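Local coordinates for protein putative glycosyl hydrolase (PDB 3K11) that is of unestablished function but probably acts as a glycoside hydrolase related to glycosyl hydrolase family 88, at residues Thr61-Met66 and Phe111-Glu116. Residues are numbered along the deposited sequence; the frame is centred on the assembly and turned at random.
Sequences TDYTAM and FRFLAE
Tyr63 lays one edge of its ring against the carboxylate of Glu116, with CE2 3.6 Å from OE2 of Glu116 and 3.8 Å from its CD. OE2 lies close to the ring plane and therefore meets the C-H rim, not the face; the carboxylate and ring planes are 84° apart. Glu116 arrives there as a straight arm: CG is anti to the backbone N (chi1 -179°) and the chain stays extended beyond it, carrying the carboxylate out from helix 101-128 to the loop between strands 59-60 and 70-72. No direct hydrogen bond joins the two segments. Instead one water spans them, 2.7 Å from Tyr63 OH and donating to Glu116 OE1 over 2.9 Å. The hydroxyl also looks toward the rim of the buried Phe113, whose CE1 is 4.1 Å from Tyr63 OH; the same water sits at the edge of that ring too. On one face of the tyrosine, Thr61 O stands 3.8 Å above the ring centre. Val51 of strand 51-53 touches both Tyr63 and Phe113, and the carbonyl O of Tyr63 accepts a hydrogen bond from Arg123, farther along helix 101-128. Within the loop, Asp62 OD1 accepts from Ala65 N, an Asx motif, and also from Thr64 OG1, which ties down the turn carrying the tyrosine. A leucine in place of Tyr63 would probably leave the water without its hydroxyl partner and Glu116 without the aromatic edge beside it. Loop and helix thus meet through a water-mediated link and a ring edge whose weakly positive C-H rim probably favours the carboxylate's negative charge.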
loop_
_atom_site.group_PDB
_atom_site.type_symbol
_atom_site.label_atom_id
_atom_site.label_comp_id
_atom_site.label_asym_id
_atom_site.label_seq_id
_atom_site.Cartn_x
_atom_site.Cartn_y
_atom_site.Cartn_z
ATOM N N THR A 61 39.697 30.656 29.085
ATOM C CA THR A 61 39.680 31.839 28.230
ATOM C C THR A 61 41.065 32.156 27.638
ATOM O O THR A 61 41.136 32.878 26.657
ATOM C CB THR A 61 39.199 33.038 29.002
ATOM O OG1 THR A 61 40.023 33.190 30.146
ATOM C CG2 THR A 61 37.779 32.847 29.461
ATOM N N ASP A 62 42.146 31.643 28.221
ATOM C CA ASP A 62 43.484 31.850 27.650
ATOM C C ASP A 62 43.802 30.753 26.658
ATOM O O ASP A 62 44.436 29.739 26.969
ATOM C CB ASP A 62 44.539 31.904 28.728
ATOM C CG ASP A 62 45.899 32.303 28.188
ATOM O OD1 ASP A 62 46.069 32.359 26.942
ATOM O OD2 ASP A 62 46.789 32.525 29.034
ATOM N N TYR A 63 43.354 30.972 25.444
ATOM C CA TYR A 63 43.485 29.992 24.400
ATOM C C TYR A 63 44.917 29.766 23.958
ATOM O O TYR A 63 45.255 28.703 23.505
ATOM C CB TYR A 63 42.646 30.368 23.188
ATOM C CG TYR A 63 41.177 30.584 23.470
ATOM C CD1 TYR A 63 40.498 29.790 24.394
ATOM C CD2 TYR A 63 40.445 31.529 22.767
ATOM C CE1 TYR A 63 39.150 29.957 24.631
ATOM C CE2 TYR A 63 39.093 31.705 22.999
ATOM C CZ TYR A 63 38.446 30.910 23.942
ATOM O OH TYR A 63 37.111 31.059 24.218
ATOM N N THR A 64 45.767 30.772 24.109
ATOM C CA THR A 64 47.143 30.637 23.654
ATOM C C THR A 64 47.888 29.681 24.574
ATOM O O THR A 64 48.774 28.956 24.129
ATOM C CB THR A 64 47.841 31.998 23.554
ATOM O OG1 THR A 64 47.912 32.594 24.853
ATOM C CG2 THR A 64 47.065 32.924 22.579
ATOM N N ALA A 65 47.459 29.626 25.831
ATOM C CA ALA A 65 48.090 28.785 26.853
ATOM C C ALA A 65 47.523 27.374 27.020
ATOM O O ALA A 65 48.146 26.545 27.686
ATOM C CB ALA A 65 47.990 29.492 28.198
HETATM N N MSE A 66 46.352 27.093 26.480
HETATM C CA MSE A 66 45.741 25.800 26.755
HETATM C C MSE A 66 46.438 24.629 26.082
HETATM O O MSE A 66 47.226 24.797 25.146
HETATM C CB MSE A 66 44.286 25.830 26.341
HETATM C CG MSE A 66 44.094 25.857 24.853
HETATM SE SE MSE A 66 42.290 26.233 24.437
HETATM C CE MSE A 66 41.854 27.201 25.868
ATOM N N PHE A 111 29.671 30.826 14.709
ATOM C CA PHE A 111 30.702 30.845 13.667
ATOM C C PHE A 111 31.926 31.648 14.047
ATOM O O PHE A 111 33.049 31.240 13.774
ATOM C CB PHE A 111 30.138 31.375 12.326
ATOM C CG PHE A 111 29.206 30.432 11.604
ATOM C CD1 PHE A 111 29.064 29.105 11.979
ATOM C CD2 PHE A 111 28.551 30.875 10.462
ATOM C CE1 PHE A 111 28.272 28.272 11.272
ATOM C CE2 PHE A 111 27.736 29.997 9.742
ATOM C CZ PHE A 111 27.580 28.740 10.175
ATOM N N ARG A 112 31.733 32.792 14.688
ATOM C CA ARG A 112 32.881 33.597 15.101
ATOM C C ARG A 112 33.698 32.864 16.183
ATOM O O ARG A 112 34.910 32.961 16.201
ATOM C CB ARG A 112 32.435 34.977 15.586
ATOM C CG ARG A 112 31.963 35.832 14.438
ATOM C CD ARG A 112 31.334 37.122 14.880
ATOM N NE ARG A 112 30.795 37.787 13.704
ATOM C CZ ARG A 112 31.490 38.578 12.891
ATOM N NH1 ARG A 112 32.751 38.869 13.134
ATOM N NH2 ARG A 112 30.913 39.094 11.828
ATOM N N PHE A 113 33.009 32.125 17.059
ATOM C CA PHE A 113 33.629 31.363 18.115
ATOM C C PHE A 113 34.454 30.247 17.497
ATOM O O PHE A 113 35.597 30.049 17.856
ATOM C CB PHE A 113 32.554 30.775 19.042
ATOM C CG PHE A 113 33.079 29.708 19.983
ATOM C CD1 PHE A 113 33.916 30.060 21.038
ATOM C CD2 PHE A 113 32.750 28.382 19.809
ATOM C CE1 PHE A 113 34.400 29.095 21.911
ATOM C CE2 PHE A 113 33.220 27.407 20.668
ATOM C CZ PHE A 113 34.049 27.762 21.725
ATOM N N LEU A 114 33.875 29.493 16.581
ATOM C CA LEU A 114 34.623 28.412 15.937
ATOM C C LEU A 114 35.838 28.959 15.170
ATOM O O LEU A 114 36.917 28.358 15.215
ATOM C CB LEU A 114 33.722 27.613 15.012
ATOM C CG LEU A 114 32.640 26.755 15.686
ATOM C CD1 LEU A 114 31.764 26.108 14.611
ATOM C CD2 LEU A 114 33.250 25.707 16.640
ATOM N N ALA A 115 35.659 30.076 14.467
ATOM C CA ALA A 115 36.794 30.738 13.743
ATOM C C ALA A 115 37.899 31.169 14.691
ATOM O O ALA A 115 39.103 31.070 14.384
ATOM C CB ALA A 115 36.282 31.960 12.936
ATOM N N GLU A 116 37.500 31.673 15.849
ATOM C CA GLU A 116 38.447 32.131 16.825
ATOM C C GLU A 116 39.239 30.975 17.409
ATOM O O GLU A 116 40.446 31.079 17.538
ATOM C CB GLU A 116 37.711 32.825 17.952
ATOM C CG GLU A 116 38.634 33.369 19.016
ATOM C CD GLU A 116 37.870 33.957 20.166
ATOM O OE1 GLU A 116 36.644 33.688 20.300
ATOM O OE2 GLU A 116 38.522 34.665 20.945
HETATM O O HOH W 1 35.729 32.976 22.932
#